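PDB 4B9W: tudor domain-containing protein 1 from Mus musculus, which binds arginine-methylated Piwi proteins through its Tudor domains and takes part in the piRNA pathway that represses transposable elements during spermatogenesis. Local coordinates for residues Glu17-Val22 and Cys34-Asp39; Gly30-His35 and Met129-Val134; Cys73-Gly78 and Thr111-Ala116. One frame throughout, in Å; residues are numbered along the deposited sequence.

How the contacts relate
The chain is the third extended Tudor domain of TDRD1, a Tudor barrel joined to a staphylococcal nuclease-like part with a methylarginine peptide bound. Contacts 1 and 2 belong to the nuclease-like part and share C34 and H35 on strand 31-36, between strands 18-26 and 129-133. Their centres are about 12 Å apart and they touch, the F36 ring of contact 1 reaching M129 (CE1 to CB, 3.5 Å) in contact 2. Contact 3 lies in the barrel, its centre about 25 Å from that of contact 2 and about 27 Å from that of contact 1. The peptide meets both parts: E31 forms a salt bridge with a basic peptide side chain, and F76 packs on the peptide backbone.

Contact 1 of 3, residues Glu17-Val22 and Cys34-Asp39; sequences ETVDVV and CHFLKD
V21 lays its CG1 methyl over one face of the F36 ring, 3.6 Å from the ring centroid and 19° off the normal, a CH-pi contact between partners of a non-hydrogen-bonded antiparallel pair. Because CG1 sits opposite the carbonyl carbon (chi1 -59°), the methyl runs alongside the phenylalanine instead of meeting it end-on. V19 comes to the same ring from another quarter: its CG1 is in the ring plane, at the edge, 3.3 Å from F36 CD2. Face and edge are thus both taken by valines two residues apart on strand 18-26, while M129 and C131 touch the ring from the next strand.

The backbones of V22 and H35 form the hydrogen-bonded pair, V22 N to H35 O at 3.1 Å and H35 N to V22 O at 2.9 Å. Beside them V22 CG2 rests against H35 CB, and the imidazole goes on to D102, whose carbonyl oxygen takes NE2. Further along, L37 N gives D20 O an almost straight bond (2.8 Å, 175°). The return link is made by water, which accepts from D20 N and donates to the O of L37, the residue at the centre of an inverse gamma turn, where the strands part. Past this point K38, extended beyond CG, carries NZ across the E17 side chain to its OE2, 3.1 Å away on the syn side. The ammonium also donates to E12 O, and E17 OE1 accepts from T14 N. The chemistry therefore changes along the hairpin: apolar methyl-ring packing at F36 gives way to hydration and then to a salt bridge that spans the diverging ends.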
ATOM      1  N   GLU A  17     -18.536  13.213  16.515  1.00 19.41           N
ATOM      2  CA  GLU A  17     -19.124  12.039  17.159  1.00 18.97           C
ATOM      3  C   GLU A  17     -18.141  11.408  18.148  1.00 18.42           C
ATOM      4  O   GLU A  17     -16.959  11.245  17.846  1.00 17.84           O
ATOM      5  CB  GLU A  17     -19.531  11.010  16.112  1.00 19.07           C
ATOM      6  CG  GLU A  17     -20.279   9.816  16.677  1.00 19.85           C
ATOM      7  CD  GLU A  17     -20.738   8.842  15.604  1.00 20.84           C
ATOM      8  OE1 GLU A  17     -20.875   9.246  14.416  1.00 20.95           O
ATOM      9  OE2 GLU A  17     -20.989   7.674  15.957  1.00 20.87           O
ATOM     10  N   THR A  18     -18.617  11.078  19.344  1.00 18.12           N
ATOM     11  CA  THR A  18     -17.786  10.338  20.297  1.00 17.66           C
ATOM     12  C   THR A  18     -18.319   8.921  20.468  1.00 16.69           C
ATOM     13  O   THR A  18     -19.515   8.705  20.659  1.00 16.66           O
ATOM     14  CB  THR A  18     -17.680  11.038  21.652  1.00 18.19           C
ATOM     15  OG1 THR A  18     -18.987  11.153  22.221  1.00 20.48           O
ATOM     16  CG2 THR A  18     -17.095  12.388  21.481  1.00 18.03           C
ATOM     17  N   VAL A  19     -17.419   7.959  20.353  1.00 15.42           N
ATOM     18  CA  VAL A  19     -17.793   6.573  20.255  1.00 15.41           C
ATOM     19  C   VAL A  19     -16.646   5.689  20.760  1.00 14.65           C
ATOM     20  O   VAL A  19     -15.476   5.995  20.577  1.00 13.90           O
ATOM     21  CB  VAL A  19     -18.179   6.238  18.795  1.00 15.56           C
ATOM     22  CG1 VAL A  19     -17.068   6.672  17.854  1.00 15.68           C
ATOM     23  CG2 VAL A  19     -18.533   4.755  18.642  1.00 15.42           C
ATOM     24  N   ASP A  20     -16.992   4.609  21.436  1.00 14.85           N
ATOM     25  CA  ASP A  20     -15.983   3.702  21.961  1.00 14.71           C
ATOM     26  C   ASP A  20     -15.443   2.827  20.835  1.00 14.21           C
ATOM     27  O   ASP A  20     -16.177   2.422  19.929  1.00 13.95           O
ATOM     28  CB  ASP A  20     -16.532   2.853  23.102  1.00 15.23           C
ATOM     29  CG  ASP A  20     -16.725   3.652  24.387  1.00 16.06           C
ATOM     30  OD1 ASP A  20     -15.987   4.642  24.633  1.00 17.40           O
ATOM     31  OD2 ASP A  20     -17.627   3.287  25.155  1.00 17.26           O
ATOM     32  N   VAL A  21     -14.138   2.596  20.895  1.00 13.53           N
ATOM     33  CA  VAL A  21     -13.433   1.778  19.940  1.00 12.88           C
ATOM     34  C   VAL A  21     -12.564   0.739  20.638  1.00 12.76           C
ATOM     35  O   VAL A  21     -12.176   0.890  21.802  1.00 13.34           O
ATOM     36  CB  VAL A  21     -12.529   2.634  19.026  1.00 12.76           C
ATOM     37  CG1 VAL A  21     -13.355   3.670  18.269  1.00 12.22           C
ATOM     38  CG2 VAL A  21     -11.400   3.284  19.815  1.00 12.24           C
ATOM     39  N   VAL A  22     -12.301  -0.334  19.910  1.00 12.52           N
ATOM     40  CA  VAL A  22     -11.231  -1.266  20.194  1.00 12.33           C
ATOM     41  C   VAL A  22     -10.431  -1.280  18.893  1.00 11.81           C
ATOM     42  O   VAL A  22     -11.016  -1.307  17.800  1.00 10.67           O
ATOM     43  CB  VAL A  22     -11.724  -2.709  20.530  1.00 13.07           C
ATOM     44  CG1 VAL A  22     -12.209  -2.796  21.979  1.00 13.31           C
ATOM     45  CG2 VAL A  22     -12.813  -3.161  19.569  1.00 12.95           C
ATOM     46  N   CYS A  34      -9.981   0.346  13.644  1.00  9.66           N
ATOM     47  CA  CYS A  34     -10.805   0.202  14.839  1.00  9.55           C
ATOM     48  C   CYS A  34     -12.146  -0.413  14.511  1.00  9.41           C
ATOM     49  O   CYS A  34     -12.706  -0.171  13.442  1.00  9.03           O
ATOM     50  CB  CYS A  34     -11.066   1.562  15.494  1.00  9.84           C
ATOM     51  SG  CYS A  34      -9.633   2.374  16.251  1.00 10.49           S
ATOM     52  N   HIS A  35     -12.647  -1.214  15.444  1.00  9.38           N
ATOM     53  CA  HIS A  35     -14.058  -1.480  15.535  1.00  9.72           C
ATOM     54  C   HIS A  35     -14.687  -0.399  16.377  1.00 10.30           C
ATOM     55  O   HIS A  35     -14.261  -0.162  17.515  1.00 10.07           O
ATOM     56  CB  HIS A  35     -14.312  -2.823  16.172  1.00  9.66           C
ATOM     57  CG  HIS A  35     -13.856  -3.984  15.341  1.00  9.30           C
ATOM     58  ND1 HIS A  35     -13.357  -5.117  15.888  1.00  9.21           N
ATOM     59  CD2 HIS A  35     -13.833  -4.160  13.972  1.00  9.27           C
ATOM     60  CE1 HIS A  35     -13.041  -5.980  14.914  1.00  9.53           C
ATOM     61  NE2 HIS A  35     -13.325  -5.391  13.731  1.00  9.55           N
ATOM     62  N   PHE A  36     -15.689   0.276  15.808  1.00 11.11           N
ATOM     63  CA  PHE A  36     -16.483   1.273  16.515  1.00 12.40           C
ATOM     64  C   PHE A  36     -17.701   0.594  17.167  1.00 13.87           C
ATOM     65  O   PHE A  36     -18.505  -0.077  16.492  1.00 15.10           O
ATOM     66  CB  PHE A  36     -16.851   2.414  15.566  1.00 12.35           C
ATOM     67  CG  PHE A  36     -15.674   3.294  15.214  1.00 12.40           C
ATOM     68  CD1 PHE A  36     -14.671   2.841  14.382  1.00 12.26           C
ATOM     69  CD2 PHE A  36     -15.554   4.562  15.755  1.00 12.77           C
ATOM     70  CE1 PHE A  36     -13.596   3.650  14.055  1.00 12.29           C
ATOM     71  CE2 PHE A  36     -14.478   5.384  15.445  1.00 12.42           C
ATOM     72  CZ  PHE A  36     -13.494   4.928  14.600  1.00 12.56           C
ATOM     73  N   LEU A  37     -17.788   0.702  18.488  1.00 14.73           N
ATOM     74  CA  LEU A  37     -18.762  -0.070  19.253  1.00 16.11           C
ATOM     75  C   LEU A  37     -20.062   0.702  19.345  1.00 17.28           C
ATOM     76  O   LEU A  37     -20.391   1.305  20.380  1.00 17.97           O
ATOM     77  CB  LEU A  37     -18.227  -0.431  20.645  1.00 15.98           C
ATOM     78  CG  LEU A  37     -16.828  -1.047  20.751  1.00 16.01           C
ATOM     79  CD1 LEU A  37     -16.454  -1.248  22.218  1.00 15.58           C
ATOM     80  CD2 LEU A  37     -16.710  -2.351  19.977  1.00 16.81           C
ATOM     81  N   LYS A  38     -20.776   0.725  18.227  1.00 18.05           N
ATOM     82  CA  LYS A  38     -22.106   1.315  18.160  1.00 19.45           C
ATOM     83  C   LYS A  38     -23.011   0.411  17.328  1.00 20.56           C
ATOM     84  O   LYS A  38     -22.538  -0.521  16.669  1.00 20.22           O
ATOM     85  CB  LYS A  38     -22.063   2.742  17.597  1.00 19.59           C
ATOM     86  CG  LYS A  38     -21.443   2.921  16.219  1.00 19.29           C
ATOM     87  CD  LYS A  38     -21.681   4.346  15.717  1.00 19.64           C
ATOM     88  CE  LYS A  38     -21.352   4.482  14.231  1.00 19.93           C
ATOM     89  NZ  LYS A  38     -21.828   5.772  13.649  1.00 19.99           N
ATOM     90  N   ASP A  39     -24.309   0.668  17.398  1.00 22.40           N
ATOM     91  CA  ASP A  39     -25.292  -0.057  16.594  1.00 23.29           C
ATOM     92  C   ASP A  39     -25.162  -1.585  16.674  1.00 22.30           C
ATOM     93  O   ASP A  39     -25.437  -2.268  15.689  1.00 22.74           O
ATOM     94  CB  ASP A  39     -25.179   0.396  15.127  1.00 24.96           C
ATOM     95  CG  ASP A  39     -25.373   1.895  14.962  1.00 27.10           C
ATOM     96  OD1 ASP A  39     -26.248   2.446  15.666  1.00 27.87           O
ATOM     97  OD2 ASP A  39     -24.657   2.524  14.141  1.00 27.52           O
TER
HETATM   98  O   HOH W   1     -19.597   3.640  21.354  1.00 18.64           O

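Contact 2 of 3, residues Gly30-His35 and Met129-Val134; sequences GEFYCH and MQCWLV
F32 turns one ring face to C131, whose CB stands 3.7 Å from the centroid, 20° off the normal. That pose follows from chi1 of 61°, which sets CG between the backbone N and the carbonyl carbon and swings the ring over the neighbouring strand. L133 adds a second approach: its backbone N lies in the ring plane at the edge, and the two side chains cross at about a right angle, L133 CD2 4.0 Å from F32 CZ. F151 meets the same ring edge-to-face. With an alanine at this position, C131 CB and L133 CD2 would probably lose the aromatic surface they pack on, opening a gap next to F151. C131 SG points along the same side of the sheet to C34 SG, 3.9 Å away, too far for a disulfide.

On the other face of the sheet Y33 presents its ring to Q130, CA over the face and CB 3.5 Å from CE2. Backbone bonds fix both alignments: C131 N reaches F32 O at 2.6 Å, F32 N returns to C131 O, and C34 and M129 pair likewise. E31, its chain extended, sends its carboxylate to a basic side chain of the bound peptide. Two strands far apart in sequence pair antiparallel here, consistent with the extended Tudor fold, in which the Tudor barrel is inserted into the nuclease-like part.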
ATOM      1  N   GLY A  30      -0.408   6.757  12.252  1.00  9.76           N
ATOM      2  CA  GLY A  30      -1.061   7.337  11.091  1.00  9.95           C
ATOM      3  C   GLY A  30      -1.950   6.358  10.337  1.00 10.12           C
ATOM      4  O   GLY A  30      -2.590   6.712   9.331  1.00  9.43           O
ATOM      5  N   GLU A  31      -1.990   5.130  10.841  1.00 10.54           N
ATOM      6  CA  GLU A  31      -2.665   4.051  10.166  1.00 11.08           C
ATOM      7  C   GLU A  31      -2.988   2.897  11.114  1.00 10.76           C
ATOM      8  O   GLU A  31      -2.185   1.974  11.310  1.00 10.91           O
ATOM      9  CB  GLU A  31      -1.773   3.568   9.036  1.00 11.98           C
ATOM     10  CG  GLU A  31      -2.375   2.483   8.174  1.00 13.07           C
ATOM     11  CD  GLU A  31      -1.381   1.972   7.136  1.00 13.82           C
ATOM     12  OE1 GLU A  31      -0.139   2.129   7.311  1.00 15.48           O
ATOM     13  OE2 GLU A  31      -1.840   1.389   6.155  1.00 14.17           O
ATOM     14  N   PHE A  32      -4.182   2.930  11.667  1.00  9.90           N
ATOM     15  CA  PHE A  32      -4.644   1.836  12.470  1.00  9.94           C
ATOM     16  C   PHE A  32      -6.123   1.662  12.251  1.00  9.93           C
ATOM     17  O   PHE A  32      -6.794   2.563  11.758  1.00 10.13           O
ATOM     18  CB  PHE A  32      -4.316   2.041  13.958  1.00  9.69           C
ATOM     19  CG  PHE A  32      -4.955   3.256  14.572  1.00  9.71           C
ATOM     20  CD1 PHE A  32      -4.427   4.512  14.367  1.00  9.72           C
ATOM     21  CD2 PHE A  32      -6.108   3.132  15.370  1.00  9.79           C
ATOM     22  CE1 PHE A  32      -5.020   5.636  14.933  1.00  9.67           C
ATOM     23  CE2 PHE A  32      -6.700   4.245  15.935  1.00  9.76           C
ATOM     24  CZ  PHE A  32      -6.146   5.497  15.727  1.00  9.65           C
ATOM     25  N   TYR A  33      -6.621   0.487  12.603  1.00  9.76           N
ATOM     26  CA  TYR A  33      -7.981   0.125  12.309  1.00  9.76           C
ATOM     27  C   TYR A  33      -8.740  -0.136  13.592  1.00  9.56           C
ATOM     28  O   TYR A  33      -8.207  -0.749  14.515  1.00  9.07           O
ATOM     29  CB  TYR A  33      -7.982  -1.101  11.390  1.00  9.88           C
ATOM     30  CG  TYR A  33      -7.521  -0.745  10.010  1.00 10.27           C
ATOM     31  CD1 TYR A  33      -6.169  -0.611   9.721  1.00 10.36           C
ATOM     32  CD2 TYR A  33      -8.431  -0.480   9.008  1.00 10.45           C
ATOM     33  CE1 TYR A  33      -5.743  -0.247   8.459  1.00 10.60           C
ATOM     34  CE2 TYR A  33      -8.008  -0.124   7.738  1.00 10.60           C
ATOM     35  CZ  TYR A  33      -6.676  -0.008   7.474  1.00 10.62           C
ATOM     36  OH  TYR A  33      -6.264   0.345   6.225  1.00 10.51           O
ATOM     37  N   CYS A  34      -9.981   0.346  13.644  1.00  9.66           N
ATOM     38  CA  CYS A  34     -10.805   0.202  14.839  1.00  9.55           C
ATOM     39  C   CYS A  34     -12.146  -0.413  14.511  1.00  9.41           C
ATOM     40  O   CYS A  34     -12.706  -0.171  13.442  1.00  9.03           O
ATOM     41  CB  CYS A  34     -11.066   1.562  15.494  1.00  9.84           C
ATOM     42  SG  CYS A  34      -9.633   2.374  16.251  1.00 10.49           S
ATOM     43  N   HIS A  35     -12.647  -1.214  15.444  1.00  9.38           N
ATOM     44  CA  HIS A  35     -14.058  -1.480  15.535  1.00  9.72           C
ATOM     45  C   HIS A  35     -14.687  -0.399  16.377  1.00 10.30           C
ATOM     46  O   HIS A  35     -14.261  -0.162  17.515  1.00 10.07           O
ATOM     47  CB  HIS A  35     -14.312  -2.823  16.172  1.00  9.66           C
ATOM     48  CG  HIS A  35     -13.856  -3.984  15.341  1.00  9.30           C
ATOM     49  ND1 HIS A  35     -13.357  -5.117  15.888  1.00  9.21           N
ATOM     50  CD2 HIS A  35     -13.833  -4.160  13.972  1.00  9.27           C
ATOM     51  CE1 HIS A  35     -13.041  -5.980  14.914  1.00  9.53           C
ATOM     52  NE2 HIS A  35     -13.325  -5.391  13.731  1.00  9.55           N
ATOM     53  N   MET A 129     -12.457   0.172  10.227  1.00 13.38           N
ATOM     54  CA  MET A 129     -12.411   1.573   9.846  1.00 14.07           C
ATOM     55  C   MET A 129     -10.999   2.097   9.975  1.00 13.53           C
ATOM     56  O   MET A 129     -10.446   2.075  11.085  1.00 12.78           O
ATOM     57  CB  MET A 129     -13.343   2.367  10.772  1.00 15.48           C
ATOM     58  CG  MET A 129     -14.806   1.967  10.638  1.00 16.83           C
ATOM     59  SD  MET A 129     -15.371   2.135   8.922  1.00 20.11           S
ATOM     60  CE  MET A 129     -14.771   3.794   8.535  1.00 18.96           C
ATOM     61  N   GLN A 130     -10.417   2.572   8.874  1.00 12.64           N
ATOM     62  CA  GLN A 130      -9.050   3.115   8.955  1.00 12.98           C
ATOM     63  C   GLN A 130      -9.068   4.412   9.742  1.00 12.40           C
ATOM     64  O   GLN A 130      -9.921   5.255   9.485  1.00 12.04           O
ATOM     65  CB  GLN A 130      -8.445   3.378   7.564  1.00 13.22           C
ATOM     66  CG  GLN A 130      -6.991   3.817   7.644  1.00 13.93           C
ATOM     67  CD  GLN A 130      -6.363   4.051   6.281  1.00 14.63           C
ATOM     68  OE1 GLN A 130      -7.055   4.106   5.261  1.00 14.94           O
ATOM     69  NE2 GLN A 130      -5.047   4.211   6.261  1.00 14.95           N
ATOM     70  N   CYS A 131      -8.137   4.558  10.688  1.00 11.94           N
ATOM     71  CA  CYS A 131      -8.021   5.744  11.512  1.00 11.91           C
ATOM     72  C   CYS A 131      -6.607   6.289  11.490  1.00 11.85           C
ATOM     73  O   CYS A 131      -5.711   5.640  11.006  1.00 11.67           O
ATOM     74  CB  CYS A 131      -8.383   5.456  12.961  1.00 11.65           C
ATOM     75  SG  CYS A 131     -10.012   4.739  13.185  1.00 11.38           S
ATOM     76  N   TRP A 132      -6.447   7.513  11.977  1.00 12.20           N
ATOM     77  CA  TRP A 132      -5.126   8.080  12.308  1.00 12.88           C
ATOM     78  C   TRP A 132      -5.322   8.993  13.456  1.00 12.62           C
ATOM     79  O   TRP A 132      -6.394   9.504  13.622  1.00 12.34           O
ATOM     80  CB  TRP A 132      -4.508   8.830  11.141  1.00 13.28           C
ATOM     81  CG  TRP A 132      -5.426   9.784  10.431  1.00 14.00           C
ATOM     82  CD1 TRP A 132      -5.630  11.145  10.687  1.00 14.17           C
ATOM     83  CD2 TRP A 132      -6.281   9.476   9.285  1.00 14.82           C
ATOM     84  NE1 TRP A 132      -6.541  11.668   9.795  1.00 14.79           N
ATOM     85  CE2 TRP A 132      -6.970  10.713   8.938  1.00 14.79           C
ATOM     86  CE3 TRP A 132      -6.532   8.323   8.533  1.00 15.54           C
ATOM     87  CZ2 TRP A 132      -7.873  10.775   7.898  1.00 16.15           C
ATOM     88  CZ3 TRP A 132      -7.441   8.400   7.469  1.00 16.42           C
ATOM     89  CH2 TRP A 132      -8.096   9.599   7.163  1.00 16.42           C
ATOM     90  N   LEU A 133      -4.311   9.188  14.289  1.00 13.69           N
ATOM     91  CA  LEU A 133      -4.424  10.141  15.390  1.00 14.30           C
ATOM     92  C   LEU A 133      -4.269  11.543  14.818  1.00 14.79           C
ATOM     93  O   LEU A 133      -3.449  11.764  13.951  1.00 14.34           O
ATOM     94  CB  LEU A 133      -3.341   9.912  16.453  1.00 14.87           C
ATOM     95  CG  LEU A 133      -3.420   8.620  17.286  1.00 15.07           C
ATOM     96  CD1 LEU A 133      -2.286   8.609  18.300  1.00 14.62           C
ATOM     97  CD2 LEU A 133      -4.757   8.484  17.977  1.00 14.63           C
ATOM     98  N   VAL A 134      -5.066  12.493  15.286  1.00 15.76           N
ATOM     99  CA  VAL A 134      -4.919  13.853  14.781  1.00 16.46           C
ATOM    100  C   VAL A 134      -3.845  14.601  15.573  1.00 16.62           C
ATOM    101  O   VAL A 134      -3.469  14.202  16.681  1.00 17.09           O
ATOM    102  CB  VAL A 134      -6.239  14.632  14.790  1.00 16.22           C
ATOM    103  CG1 VAL A 134      -7.227  13.976  13.831  1.00 16.10           C
ATOM    104  CG2 VAL A 134      -6.788  14.750  16.206  1.00 15.51           C
TER

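Contact 3 of 3, residues Cys73-Gly78 and Thr111-Ala116; sequences CAFFSG and TDQLQA
C73 and Q115 form a hydrogen-bonded antiparallel pair, exchanging bonds from C73 N to Q115 O (2.8 Å, 173°) and from Q115 N to C73 O (2.9 Å). Beyond them F75 N donates to Q113 O, also at 2.9 Å, so that three backbone bonds tie strand 71-76 to 114-116. Weaker CA-H...O contacts fill in between: A74 CA lies 3.3 Å from Q113 O, which thus receives two neighbouring donors, and L114 CA lies 3.4 Å from C73 O.

Apolar contact is slight. A74 CB meets L114 CD2 at 3.9 Å, and both face V98 of strand 96-100, inside the barrel. On the other side of the sheet C73 and Q115 set their CB atoms next to each other beneath helix 41-57; C73 touches L52, Y55 and C56.

Polar and aromatic groups meet at F75. Its CG is anti to the backbone N (chi1 179°), which brings the ring beside the Q113 side chain: NE2 stands 3.7 Å from F75 CD2, with amide and ring planes 31° apart. Q113 OE1 accepts from T110 N, and W82 meets the F75 ring edge-to-face. The Q115 amide is spent at both ends, NE2 on C56 O and OE1 on N62 ND2.

Strand 114-116 is an outermost strand of the five-stranded SH3-like Tudor sheet, and its hold on strand 71-76 is mainly backbone, with little side-chain overlap. The buried glutamine amide, satisfied on both atoms, ties that border to helix 41-57 through C56 O and to the loop after it through N62.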
ATOM      1  N   CYS A  73     -15.310 -13.631  -0.117  1.00 12.65           N
ATOM      2  CA  CYS A  73     -15.019 -14.284   1.141  1.00 12.40           C
ATOM      3  C   CYS A  73     -13.629 -14.838   0.974  1.00 12.45           C
ATOM      4  O   CYS A  73     -13.341 -15.483  -0.039  1.00 12.04           O
ATOM      5  CB  CYS A  73     -15.968 -15.465   1.394  1.00 13.03           C
ATOM      6  SG  CYS A  73     -17.718 -15.039   1.587  1.00 13.06           S
ATOM      7  N   ALA A  74     -12.763 -14.606   1.962  1.00 12.77           N
ATOM      8  CA  ALA A  74     -11.377 -15.067   1.902  1.00 12.35           C
ATOM      9  C   ALA A  74     -11.039 -15.805   3.190  1.00 12.33           C
ATOM     10  O   ALA A  74     -11.432 -15.381   4.260  1.00 12.25           O
ATOM     11  CB  ALA A  74     -10.427 -13.884   1.699  1.00 11.83           C
ATOM     12  N   PHE A  75     -10.311 -16.909   3.072  1.00 12.50           N
ATOM     13  CA  PHE A  75      -9.884 -17.701   4.219  1.00 13.13           C
ATOM     14  C   PHE A  75      -8.691 -17.010   4.879  1.00 13.05           C
ATOM     15  O   PHE A  75      -7.754 -16.648   4.198  1.00 12.56           O
ATOM     16  CB  PHE A  75      -9.500 -19.104   3.715  1.00 13.49           C
ATOM     17  CG  PHE A  75      -9.011 -20.033   4.772  1.00 13.82           C
ATOM     18  CD1 PHE A  75      -9.898 -20.670   5.609  1.00 14.47           C
ATOM     19  CD2 PHE A  75      -7.660 -20.299   4.911  1.00 14.00           C
ATOM     20  CE1 PHE A  75      -9.445 -21.538   6.598  1.00 14.60           C
ATOM     21  CE2 PHE A  75      -7.201 -21.170   5.892  1.00 14.12           C
ATOM     22  CZ  PHE A  75      -8.091 -21.790   6.730  1.00 14.38           C
ATOM     23  N   PHE A  76      -8.745 -16.796   6.188  1.00 14.08           N
ATOM     24  CA  PHE A  76      -7.638 -16.177   6.937  1.00 15.14           C
ATOM     25  C   PHE A  76      -6.898 -17.245   7.754  1.00 16.41           C
ATOM     26  O   PHE A  76      -7.430 -17.796   8.735  1.00 15.91           O
ATOM     27  CB  PHE A  76      -8.164 -15.040   7.843  1.00 14.98           C
ATOM     28  CG  PHE A  76      -7.110 -14.416   8.716  1.00 14.35           C
ATOM     29  CD1 PHE A  76      -5.927 -13.930   8.163  1.00 14.23           C
ATOM     30  CD2 PHE A  76      -7.276 -14.335  10.098  1.00 14.29           C
ATOM     31  CE1 PHE A  76      -4.944 -13.365   8.956  1.00 14.15           C
ATOM     32  CE2 PHE A  76      -6.291 -13.776  10.894  1.00 14.13           C
ATOM     33  CZ  PHE A  76      -5.119 -13.293  10.324  1.00 14.17           C
ATOM     34  N   SER A  77      -5.676 -17.551   7.327  1.00 17.70           N
ATOM     35  CA  SER A  77      -4.900 -18.651   7.905  1.00 18.70           C
ATOM     36  C   SER A  77      -4.487 -18.379   9.358  1.00 18.79           C
ATOM     37  O   SER A  77      -4.260 -19.316  10.112  1.00 18.73           O
ATOM     38  CB  SER A  77      -3.654 -18.903   7.062  1.00 19.09           C
ATOM     39  OG  SER A  77      -2.959 -17.681   6.966  1.00 20.22           O
ATOM     40  N   GLY A  78      -4.395 -17.104   9.731  1.00 18.17           N
ATOM     41  CA  GLY A  78      -4.210 -16.701  11.125  1.00 18.09           C
ATOM     42  C   GLY A  78      -5.129 -17.391  12.134  1.00 18.18           C
ATOM     43  O   GLY A  78      -4.663 -17.796  13.194  1.00 18.97           O
ATOM     44  N   THR A 111      -6.192 -19.317  -4.855  1.00 17.09           N
ATOM     45  CA  THR A 111      -7.541 -19.354  -5.425  1.00 17.94           C
ATOM     46  C   THR A 111      -8.513 -20.278  -4.686  1.00 17.99           C
ATOM     47  O   THR A 111      -9.721 -20.032  -4.695  1.00 18.59           O
ATOM     48  CB  THR A 111      -7.513 -19.726  -6.914  1.00 19.02           C
ATOM     49  OG1 THR A 111      -6.618 -20.829  -7.129  1.00 21.34           O
ATOM     50  CG2 THR A 111      -7.047 -18.543  -7.721  1.00 19.86           C
ATOM     51  N   ASP A 112      -8.005 -21.316  -4.031  1.00 17.42           N
ATOM     52  CA  ASP A 112      -8.847 -22.152  -3.181  1.00 18.14           C
ATOM     53  C   ASP A 112      -9.254 -21.460  -1.883  1.00 17.59           C
ATOM     54  O   ASP A 112     -10.088 -21.973  -1.155  1.00 17.92           O
ATOM     55  CB  ASP A 112      -8.139 -23.446  -2.809  1.00 18.82           C
ATOM     56  CG  ASP A 112      -7.963 -24.373  -3.983  1.00 19.70           C
ATOM     57  OD1 ASP A 112      -8.601 -24.181  -5.036  1.00 20.13           O
ATOM     58  OD2 ASP A 112      -7.156 -25.309  -3.846  1.00 22.58           O
ATOM     59  N   GLN A 113      -8.646 -20.318  -1.587  1.00 16.54           N
ATOM     60  CA  GLN A 113      -8.897 -19.606  -0.352  1.00 16.02           C
ATOM     61  C   GLN A 113      -9.820 -18.387  -0.593  1.00 16.04           C
ATOM     62  O   GLN A 113      -9.987 -17.531   0.280  1.00 16.14           O
ATOM     63  CB  GLN A 113      -7.558 -19.208   0.278  1.00 16.20           C
ATOM     64  CG  GLN A 113      -6.750 -20.387   0.796  1.00 15.89           C
ATOM     65  CD  GLN A 113      -5.379 -20.012   1.368  1.00 16.17           C
ATOM     66  OE1 GLN A 113      -4.709 -19.085   0.900  1.00 15.97           O
ATOM     67  NE2 GLN A 113      -4.952 -20.750   2.388  1.00 15.57           N
ATOM     68  N   LEU A 114     -10.426 -18.340  -1.781  1.00 15.30           N
ATOM     69  CA  LEU A 114     -11.363 -17.310  -2.173  1.00 15.44           C
ATOM     70  C   LEU A 114     -12.689 -17.963  -2.572  1.00 15.61           C
ATOM     71  O   LEU A 114     -12.699 -19.013  -3.190  1.00 15.25           O
ATOM     72  CB  LEU A 114     -10.823 -16.543  -3.373  1.00 15.54           C
ATOM     73  CG  LEU A 114      -9.583 -15.686  -3.146  1.00 15.43           C
ATOM     74  CD1 LEU A 114      -9.148 -15.103  -4.484  1.00 15.62           C
ATOM     75  CD2 LEU A 114      -9.890 -14.599  -2.125  1.00 15.07           C
ATOM     76  N   GLN A 115     -13.791 -17.346  -2.176  1.00 15.73           N
ATOM     77  CA  GLN A 115     -15.114 -17.737  -2.621  1.00 16.69           C
ATOM     78  C   GLN A 115     -15.903 -16.470  -2.943  1.00 17.16           C
ATOM     79  O   GLN A 115     -15.731 -15.421  -2.289  1.00 16.34           O
ATOM     80  CB  GLN A 115     -15.824 -18.586  -1.542  1.00 16.74           C
ATOM     81  CG  GLN A 115     -15.136 -19.928  -1.298  1.00 17.14           C
ATOM     82  CD  GLN A 115     -15.968 -20.874  -0.444  1.00 18.24           C
ATOM     83  OE1 GLN A 115     -17.182 -20.981  -0.629  1.00 17.89           O
ATOM     84  NE2 GLN A 115     -15.313 -21.561   0.511  1.00 18.87           N
ATOM     85  N   ALA A 116     -16.758 -16.550  -3.956  1.00 17.89           N
ATOM     86  CA  ALA A 116     -17.689 -15.450  -4.252  1.00 18.24           C
ATOM     87  C   ALA A 116     -18.511 -15.100  -2.995  1.00 17.72           C
ATOM     88  O   ALA A 116     -18.827 -15.982  -2.203  1.00 17.21           O
ATOM     89  CB  ALA A 116     -18.607 -15.815  -5.416  1.00 17.64           C
TER